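Local structure of probable thioesterase (Thermus thermophilus, 1Z54) at residues 42-47 with 51-56; 31-36 with 103-108; 79-82 with 87-90. The protein probably hydrolyses the thioester bond of fatty acyl-CoA substrates, as a hot-dog-fold enzyme related to 4-hydroxybenzoyl-CoA thioesterase. All blocks are in the same frame, centred on the assembly; numbering follows the deposited sequence.

Contact 1. Residues 42-47 with 51-56; sequences LPYHRV and GVFFPV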
loop_
_atom_site.group_PDB
_atom_site.type_symbol
_atom_site.label_atom_id
_atom_site.label_comp_id
_atom_site.label_asym_id
_atom_site.label_seq_id
_atom_site.Cartn_x
_atom_site.Cartn_y
_atom_site.Cartn_z
ATOM N N LEU A 42 -5.864 24.995 7.412
ATOM C CA LEU A 42 -4.608 24.479 7.948
ATOM C C LEU A 42 -4.095 23.321 7.097
ATOM O O LEU A 42 -3.846 22.225 7.611
ATOM C CB LEU A 42 -4.800 24.012 9.395
ATOM C CG LEU A 42 -4.981 25.056 10.503
ATOM C CD1 LEU A 42 -6.093 26.033 10.154
ATOM C CD2 LEU A 42 -5.302 24.330 11.802
ATOM N N PRO A 43 -3.931 23.547 5.781
ATOM C CA PRO A 43 -3.441 22.488 4.886
ATOM C C PRO A 43 -2.226 21.823 5.536
ATOM O O PRO A 43 -1.250 22.495 5.851
ATOM C CB PRO A 43 -3.113 23.249 3.596
ATOM C CG PRO A 43 -2.779 24.652 4.090
ATOM C CD PRO A 43 -3.860 24.866 5.124
ATOM N N TYR A 44 -2.307 20.510 5.749
ATOM C CA TYR A 44 -1.251 19.761 6.425
ATOM C C TYR A 44 0.145 19.812 5.810
ATOM O O TYR A 44 1.144 19.709 6.530
ATOM C CB TYR A 44 -1.663 18.290 6.608
ATOM C CG TYR A 44 -0.793 17.563 7.614
ATOM C CD1 TYR A 44 -0.746 17.980 8.941
ATOM C CD2 TYR A 44 0.046 16.517 7.224
ATOM C CE1 TYR A 44 0.118 17.388 9.856
ATOM C CE2 TYR A 44 0.919 15.915 8.135
ATOM C CZ TYR A 44 0.950 16.361 9.445
ATOM O OH TYR A 44 1.839 15.815 10.340
ATOM N N HIS A 45 0.230 19.960 4.495
ATOM C CA HIS A 45 1.539 20.015 3.867
ATOM C C HIS A 45 2.246 21.293 4.303
ATOM O O HIS A 45 3.460 21.298 4.497
ATOM C CB HIS A 45 1.412 19.940 2.340
ATOM C CG HIS A 45 0.619 21.052 1.733
ATOM N ND1 HIS A 45 1.207 22.164 1.171
ATOM C CD2 HIS A 45 -0.718 21.214 1.573
ATOM C CE1 HIS A 45 0.271 22.960 0.685
ATOM N NE2 HIS A 45 -0.907 22.407 0.916
ATOM N N ARG A 46 1.486 22.370 4.488
ATOM C CA ARG A 46 2.085 23.626 4.922
ATOM C C ARG A 46 2.476 23.558 6.390
ATOM O O ARG A 46 3.448 24.188 6.802
ATOM C CB ARG A 46 1.137 24.804 4.667
ATOM C CG ARG A 46 0.963 25.106 3.185
ATOM C CD ARG A 46 0.290 26.447 2.923
ATOM N NE ARG A 46 0.205 26.729 1.491
ATOM C CZ ARG A 46 1.259 26.888 0.690
ATOM N NH1 ARG A 46 2.490 26.798 1.179
ATOM N NH2 ARG A 46 1.084 27.125 -0.604
ATOM N N VAL A 47 1.732 22.782 7.177
ATOM C CA VAL A 47 2.047 22.628 8.593
ATOM C C VAL A 47 3.411 21.944 8.761
ATOM O O VAL A 47 4.263 22.431 9.506
ATOM C CB VAL A 47 0.978 21.784 9.330
ATOM C CG1 VAL A 47 1.313 21.710 10.805
ATOM C CG2 VAL A 47 -0.406 22.391 9.128
ATOM N N GLY A 51 7.792 22.672 10.069
ATOM C CA GLY A 51 8.401 21.794 11.049
ATOM C C GLY A 51 7.417 21.421 12.148
ATOM O O GLY A 51 7.804 21.251 13.302
ATOM N N VAL A 52 6.141 21.301 11.792
ATOM C CA VAL A 52 5.104 20.942 12.757
ATOM C C VAL A 52 4.436 19.650 12.289
ATOM O O VAL A 52 4.041 19.538 11.135
ATOM C CB VAL A 52 4.038 22.054 12.870
ATOM C CG1 VAL A 52 3.066 21.730 13.992
ATOM C CG2 VAL A 52 4.715 23.404 13.122
ATOM N N PHE A 53 4.299 18.682 13.189
ATOM C CA PHE A 53 3.702 17.400 12.819
ATOM C C PHE A 53 2.633 16.921 13.797
ATOM O O PHE A 53 2.655 17.258 14.978
ATOM C CB PHE A 53 4.799 16.333 12.730
ATOM C CG PHE A 53 6.010 16.773 11.958
ATOM C CD1 PHE A 53 6.049 16.667 10.574
ATOM C CD2 PHE A 53 7.100 17.331 12.620
ATOM C CE1 PHE A 53 7.160 17.110 9.848
ATOM C CE2 PHE A 53 8.212 17.778 11.909
ATOM C CZ PHE A 53 8.244 17.667 10.517
ATOM N N PHE A 54 1.706 16.122 13.284
ATOM C CA PHE A 54 0.639 15.542 14.088
ATOM C C PHE A 54 0.742 14.033 13.963
ATOM O O PHE A 54 -0.141 13.392 13.404
ATOM C CB PHE A 54 -0.731 15.988 13.578
ATOM C CG PHE A 54 -1.021 17.443 13.805
ATOM C CD1 PHE A 54 -1.788 18.159 12.896
ATOM C CD2 PHE A 54 -0.531 18.099 14.928
ATOM C CE1 PHE A 54 -2.063 19.504 13.099
ATOM C CE2 PHE A 54 -0.803 19.445 15.136
ATOM C CZ PHE A 54 -1.569 20.148 14.219
ATOM N N PRO A 55 1.835 13.443 14.464
ATOM C CA PRO A 55 1.971 11.988 14.363
ATOM C C PRO A 55 0.882 11.241 15.138
ATOM O O PRO A 55 0.368 11.732 16.156
ATOM C CB PRO A 55 3.372 11.738 14.923
ATOM C CG PRO A 55 3.519 12.826 15.935
ATOM C CD PRO A 55 2.973 14.028 15.195
ATOM N N VAL A 56 0.537 10.059 14.634
ATOM C CA VAL A 56 -0.477 9.199 15.225
ATOM C C VAL A 56 0.113 8.418 16.391
ATOM O O VAL A 56 1.124 7.738 16.234
ATOM C CB VAL A 56 -1.009 8.180 14.183
ATOM C CG1 VAL A 56 -2.003 7.215 14.841
ATOM C CG2 VAL A 56 -1.648 8.917 13.014
#

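Contact 2. Residues 31-36 with 103-108; sequences AARVDF and GFTRHL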
loop_
_atom_site.group_PDB
_atom_site.type_symbol
_atom_site.label_atom_id
_atom_site.label_comp_id
_atom_site.label_asym_id
_atom_site.label_seq_id
_atom_site.Cartn_x
_atom_site.Cartn_y
_atom_site.Cartn_z
ATOM N N ALA A 31 -6.830 10.550 4.884
ATOM C CA ALA A 31 -7.274 11.426 3.806
ATOM C C ALA A 31 -8.339 12.392 4.328
ATOM O O ALA A 31 -8.292 13.589 4.035
ATOM C CB ALA A 31 -7.829 10.596 2.650
ATOM N N ALA A 32 -9.282 11.867 5.114
ATOM C CA ALA A 32 -10.361 12.673 5.684
ATOM C C ALA A 32 -9.799 13.681 6.675
ATOM O O ALA A 32 -10.203 14.844 6.686
ATOM C CB ALA A 32 -11.377 11.775 6.377
ATOM N N ARG A 33 -8.872 13.227 7.516
ATOM C CA ARG A 33 -8.242 14.107 8.495
ATOM C C ARG A 33 -7.537 15.264 7.763
ATOM O O ARG A 33 -7.678 16.439 8.127
ATOM C CB ARG A 33 -7.236 13.306 9.341
ATOM C CG ARG A 33 -6.448 14.147 10.337
ATOM C CD ARG A 33 -5.622 13.315 11.334
ATOM N NE ARG A 33 -4.569 12.474 10.747
ATOM C CZ ARG A 33 -4.711 11.185 10.440
ATOM N NH1 ARG A 33 -5.868 10.568 10.650
ATOM N NH2 ARG A 33 -3.686 10.492 9.956
ATOM N N VAL A 34 -6.788 14.920 6.718
ATOM C CA VAL A 34 -6.058 15.900 5.924
ATOM C C VAL A 34 -7.007 16.917 5.263
ATOM O O VAL A 34 -6.722 18.118 5.205
ATOM C CB VAL A 34 -5.214 15.175 4.840
ATOM C CG1 VAL A 34 -4.856 16.129 3.721
ATOM C CG2 VAL A 34 -3.953 14.586 5.481
ATOM N N ASP A 35 -8.128 16.421 4.758
ATOM C CA ASP A 35 -9.126 17.261 4.110
ATOM C C ASP A 35 -9.731 18.208 5.162
ATOM O O ASP A 35 -9.931 19.397 4.907
ATOM C CB ASP A 35 -10.200 16.362 3.487
ATOM C CG ASP A 35 -11.230 17.134 2.680
ATOM O OD1 ASP A 35 -10.857 18.088 1.969
ATOM O OD2 ASP A 35 -12.418 16.767 2.743
ATOM N N PHE A 36 -9.999 17.669 6.346
ATOM C CA PHE A 36 -10.561 18.440 7.458
ATOM C C PHE A 36 -9.630 19.610 7.787
ATOM O O PHE A 36 -10.057 20.772 7.828
ATOM C CB PHE A 36 -10.723 17.511 8.667
ATOM C CG PHE A 36 -11.225 18.186 9.919
ATOM C CD1 PHE A 36 -10.361 18.899 10.740
ATOM C CD2 PHE A 36 -12.559 18.058 10.303
ATOM C CE1 PHE A 36 -10.814 19.471 11.928
ATOM C CE2 PHE A 36 -13.028 18.626 11.492
ATOM C CZ PHE A 36 -12.157 19.332 12.307
ATOM N N GLY A 103 -14.084 4.960 13.776
ATOM C CA GLY A 103 -12.820 4.922 14.483
ATOM C C GLY A 103 -12.326 6.265 14.969
ATOM O O GLY A 103 -13.057 7.269 14.974
ATOM N N PHE A 104 -11.064 6.277 15.380
ATOM C CA PHE A 104 -10.457 7.488 15.893
ATOM C C PHE A 104 -8.944 7.419 15.771
ATOM O O PHE A 104 -8.364 6.347 15.607
ATOM C CB PHE A 104 -10.834 7.658 17.371
ATOM C CG PHE A 104 -10.150 6.672 18.281
ATOM C CD1 PHE A 104 -8.898 6.954 18.816
ATOM C CD2 PHE A 104 -10.734 5.435 18.554
ATOM C CE1 PHE A 104 -8.230 6.012 19.608
ATOM C CE2 PHE A 104 -10.078 4.484 19.343
ATOM C CZ PHE A 104 -8.822 4.771 19.872
ATOM N N THR A 105 -8.313 8.579 15.847
ATOM C CA THR A 105 -6.871 8.656 15.806
ATOM C C THR A 105 -6.465 9.692 16.831
ATOM O O THR A 105 -6.958 10.827 16.829
ATOM C CB THR A 105 -6.328 9.081 14.423
ATOM O OG1 THR A 105 -6.984 10.277 13.997
ATOM C CG2 THR A 105 -6.537 7.975 13.395
ATOM N N ARG A 106 -5.588 9.275 17.730
ATOM C CA ARG A 106 -5.077 10.142 18.772
ATOM C C ARG A 106 -3.737 10.650 18.259
ATOM O O ARG A 106 -2.934 9.876 17.739
ATOM C CB ARG A 106 -4.879 9.337 20.058
ATOM C CG ARG A 106 -4.477 10.148 21.264
ATOM C CD ARG A 106 -5.598 10.135 22.285
ATOM N NE ARG A 106 -6.008 8.772 22.619
ATOM C CZ ARG A 106 -7.114 8.473 23.295
ATOM N NH1 ARG A 106 -7.416 7.207 23.559
ATOM N NH2 ARG A 106 -7.923 9.444 23.709
ATOM N N HIS A 107 -3.495 11.948 18.393
ATOM C CA HIS A 107 -2.239 12.521 17.930
ATOM C C HIS A 107 -1.540 13.351 18.993
ATOM O O HIS A 107 -2.164 13.872 19.915
ATOM C CB HIS A 107 -2.465 13.450 16.734
ATOM C CG HIS A 107 -3.082 12.794 15.542
ATOM N ND1 HIS A 107 -4.411 12.432 15.493
ATOM C CD2 HIS A 107 -2.562 12.484 14.330
ATOM C CE1 HIS A 107 -4.686 11.933 14.301
ATOM N NE2 HIS A 107 -3.581 11.954 13.575
ATOM N N LEU A 108 -0.228 13.464 18.850
ATOM C CA LEU A 108 0.567 14.311 19.718
ATOM C C LEU A 108 1.056 15.336 18.707
ATOM O O LEU A 108 0.858 15.157 17.500
ATOM C CB LEU A 108 1.761 13.558 20.316
ATOM C CG LEU A 108 1.500 12.690 21.549
ATOM C CD1 LEU A 108 2.828 12.101 22.013
ATOM C CD2 LEU A 108 0.866 13.517 22.672
#

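Contact 3. Residues 79-82 with 87-90; sequences LAEL and LLFR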
loop_
_atom_site.group_PDB
_atom_site.type_symbol
_atom_site.label_atom_id
_atom_site.label_comp_id
_atom_site.label_asym_id
_atom_site.label_seq_id
_atom_site.Cartn_x
_atom_site.Cartn_y
_atom_site.Cartn_z
ATOM N N LEU A 79 -13.084 17.002 15.314
ATOM C CA LEU A 79 -12.052 17.059 16.330
ATOM C C LEU A 79 -12.795 16.832 17.638
ATOM O O LEU A 79 -13.463 17.737 18.146
ATOM C CB LEU A 79 -11.379 18.432 16.317
ATOM C CG LEU A 79 -10.257 18.696 17.320
ATOM C CD1 LEU A 79 -9.151 17.670 17.141
ATOM C CD2 LEU A 79 -9.717 20.112 17.114
ATOM N N ALA A 80 -12.688 15.618 18.171
ATOM C CA ALA A 80 -13.369 15.263 19.412
ATOM C C ALA A 80 -12.658 15.765 20.669
ATOM O O ALA A 80 -13.300 16.095 21.664
ATOM C CB ALA A 80 -13.562 13.749 19.483
ATOM N N GLU A 81 -11.334 15.827 20.623
ATOM C CA GLU A 81 -10.571 16.292 21.775
ATOM C C GLU A 81 -9.408 17.172 21.334
ATOM O O GLU A 81 -8.743 16.888 20.338
ATOM C CB GLU A 81 -10.054 15.090 22.584
ATOM C CG GLU A 81 -11.145 14.322 23.334
ATOM C CD GLU A 81 -10.645 13.023 23.952
ATOM O OE1 GLU A 81 -9.427 12.911 24.213
ATOM O OE2 GLU A 81 -11.473 12.115 24.188
ATOM N N LEU A 82 -9.174 18.252 22.075
ATOM C CA LEU A 82 -8.090 19.172 21.755
ATOM C C LEU A 82 -7.450 19.746 23.009
ATOM O O LEU A 82 -8.104 20.448 23.781
ATOM C CB LEU A 82 -8.607 20.328 20.891
ATOM C CG LEU A 82 -7.606 21.472 20.653
ATOM C CD1 LEU A 82 -6.526 20.993 19.706
ATOM C CD2 LEU A 82 -8.315 22.697 20.080
ATOM N N LEU A 87 -4.393 15.925 20.163
ATOM C CA LEU A 87 -5.647 16.035 19.427
ATOM C C LEU A 87 -6.232 14.639 19.242
ATOM O O LEU A 87 -5.492 13.654 19.169
ATOM C CB LEU A 87 -5.429 16.623 18.033
ATOM C CG LEU A 87 -4.369 17.684 17.753
ATOM C CD1 LEU A 87 -2.974 17.082 17.854
ATOM C CD2 LEU A 87 -4.597 18.224 16.350
ATOM N N LEU A 88 -7.556 14.562 19.149
ATOM C CA LEU A 88 -8.231 13.284 18.943
ATOM C C LEU A 88 -9.344 13.453 17.924
ATOM O O LEU A 88 -10.318 14.165 18.176
ATOM C CB LEU A 88 -8.826 12.755 20.258
ATOM C CG LEU A 88 -9.504 11.368 20.269
ATOM C CD1 LEU A 88 -10.710 11.344 19.347
ATOM C CD2 LEU A 88 -8.515 10.303 19.851
ATOM N N PHE A 89 -9.198 12.796 16.777
ATOM C CA PHE A 89 -10.210 12.853 15.736
ATOM C C PHE A 89 -11.067 11.607 15.813
ATOM O O PHE A 89 -10.586 10.523 16.149
ATOM C CB PHE A 89 -9.586 12.919 14.334
ATOM C CG PHE A 89 -8.827 14.178 14.063
ATOM C CD1 PHE A 89 -7.534 14.340 14.532
ATOM C CD2 PHE A 89 -9.421 15.222 13.353
ATOM C CE1 PHE A 89 -6.838 15.522 14.304
ATOM C CE2 PHE A 89 -8.739 16.407 13.117
ATOM C CZ PHE A 89 -7.444 16.560 13.594
ATOM N N ARG A 90 -12.346 11.768 15.504
ATOM C CA ARG A 90 -13.270 10.652 15.493
ATOM C C ARG A 90 -13.881 10.610 14.108
ATOM O O ARG A 90 -14.170 11.650 13.521
ATOM C CB ARG A 90 -14.341 10.822 16.567
ATOM C CG ARG A 90 -13.861 10.425 17.945
ATOM C CD ARG A 90 -15.031 10.138 18.857
ATOM N NE ARG A 90 -14.653 9.254 19.954
ATOM C CZ ARG A 90 -14.215 8.006 19.800
ATOM N NH1 ARG A 90 -13.896 7.281 20.863
ATOM N NH2 ARG A 90 -14.098 7.481 18.587
#

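Contact 1. Residues 42-47 with 51-56
Tyr44 reaches from the short helix to the backbone of 51-56, where the N-H of Phe54 bonds to its OH at 3.0 Å. At 170° the bond is nearly straight, and the donor nitrogen lies in the plane of the phenol, at the ring's edge. With CG anti to the backbone N (chi1 -165°), the ring extends alongside Phe54 in the opposite sense; the planes are 30° apart but slid past each other, centroids 5.9 Å apart, and Tyr44 CE1 meets Phe54 CD1 at 3.7 Å. The tightest packing lies at the helix end, where Val47 CG1 presses on Val52 CB at 3.4 Å, closer than usual for two carbons. Here the chain turns from helix to strand through a Schellman motif: Gly51, with positive phi, is the C-prime residue, and Val52 N returns to Val47 O at 3.2 Å, the donor tilted out of the carbonyl plane. Leucine in place of Tyr44 would probably leave the N-H of Phe54 without this acceptor and open a gap beside the Phe54 ring. Buried Val47 also rests on Ile122 of helix 120-129, whereas the looser side lies at Gly51 and Phe53, both only partly buried; Phe53, turned away, packs on Met17 of a neighbouring subunit.

Contact 2. Residues 31-36 with 103-108
Arg33 meets His107 by laying one face of its guanidinium over the histidine's NE2, which stands 3.0 Å above that plane and is offset toward the rim. The separation from Arg33 NE to His107 NE2 is also 3.0 Å, but the angle is too poor for a hydrogen bond, since the N-H of NE lies in the guanidinium plane while the imidazole nitrogen sits above it. The two flat groups are inclined at 53°, and Arg33 CZ lies in the plane of the imidazole at its edge. The aliphatic part takes part as well: Arg33 CD is 3.3 Å from His107 NE2. Arg33 leaves the helix extended through its first two torsions, then bends at chi3 (62°), which turns the guanidinium to lie beside Thr105 and His107. In the hot-dog fold a long central helix lies against a curved antiparallel sheet; here helix 24-39 is that helix, and 103-108 belongs to a strand beneath it, with the backbones still 9.2 Å apart between Arg33 CA and Thr105 CA. The gap is bridged by side chains, and Arg33 buries more area than either partner. Its NH1 stands 3.5 Å from Thr105 OG1, and both atoms are hydrogen-bonded to the hydroxyl of Tyr91, which thus ties the pair together from the adjoining strand. At the other terminal nitrogen, NH2 bonds to a glycerol, probably from the crystallisation liquor, and Arg33 also packs on His22 of a neighbouring subunit. The His107 ring meets that of Phe89, their planes at about 80°, while its ND1 makes a weak bond to Thr105 O within its own strand, 3.3 Å long.

Contact 3. Residues 79-82 with 87-90
Leu88 O accepts two backbone N-H groups, from Ala80 N at 2.8 Å and from Glu81 N at 3.1 Å. The first donor stands nearly along the C=O axis, while the second lies in the carbonyl plane on a lone pair. This pair defines a classic beta bulge, Ala80 and Glu81 both facing Leu88, and the register shifts by one between Leu79 and Glu81. Leu88 N returns a bond to Glu81 O at 2.9 Å, completing a hydrogen-bonded antiparallel pair whose side chains run side by side, CB of Glu81 3.5 Å from CB of Leu88. Ala80 CB rests against Leu88 CD1 and Arg90 CG. On the opposite face of the hairpin, Leu79 CD1 sits over the Phe89 ring in a CH-pi contact, 4.2 Å from the centroid and 12° off the normal. With Leu79 CG anti to the backbone N (chi1 -180°) and chi2 at 57°, CD1 comes over the ring and within 4.0 Å of Leu87 CB. Beyond this first shell, Leu126 of helix 120-129 packs on Leu79, Leu82 and Leu87, whereas Phe104 of strand 98-111 touches Leu88 and Arg90; strand 86-95 thus runs between strands 72-82 and 98-111.

Overall arrangement
All three contacts reach one antiparallel sheet. Contact 2, its centre about 2 Å from the centre of the chain, is the core: polar side chains span the space between helix 24-39 and the sheet. Contact 3 is strand pairing, dominated by backbone bonds and leucines, and is partly buried, with Glu81 and Arg90 exposed. Contact 1 also is buried, yet its centre sits about 12 Å from the centre of the chain, where a helix ends and an edge strand of the chain begins. The three join through the sheet: Leu87 O lies 2.7 Å from His107 N, a probable hydrogen bond, and Pro55 O is similarly paired with Leu108 N. Phe54 and Leu87 pack directly, linking contacts 1 and 3.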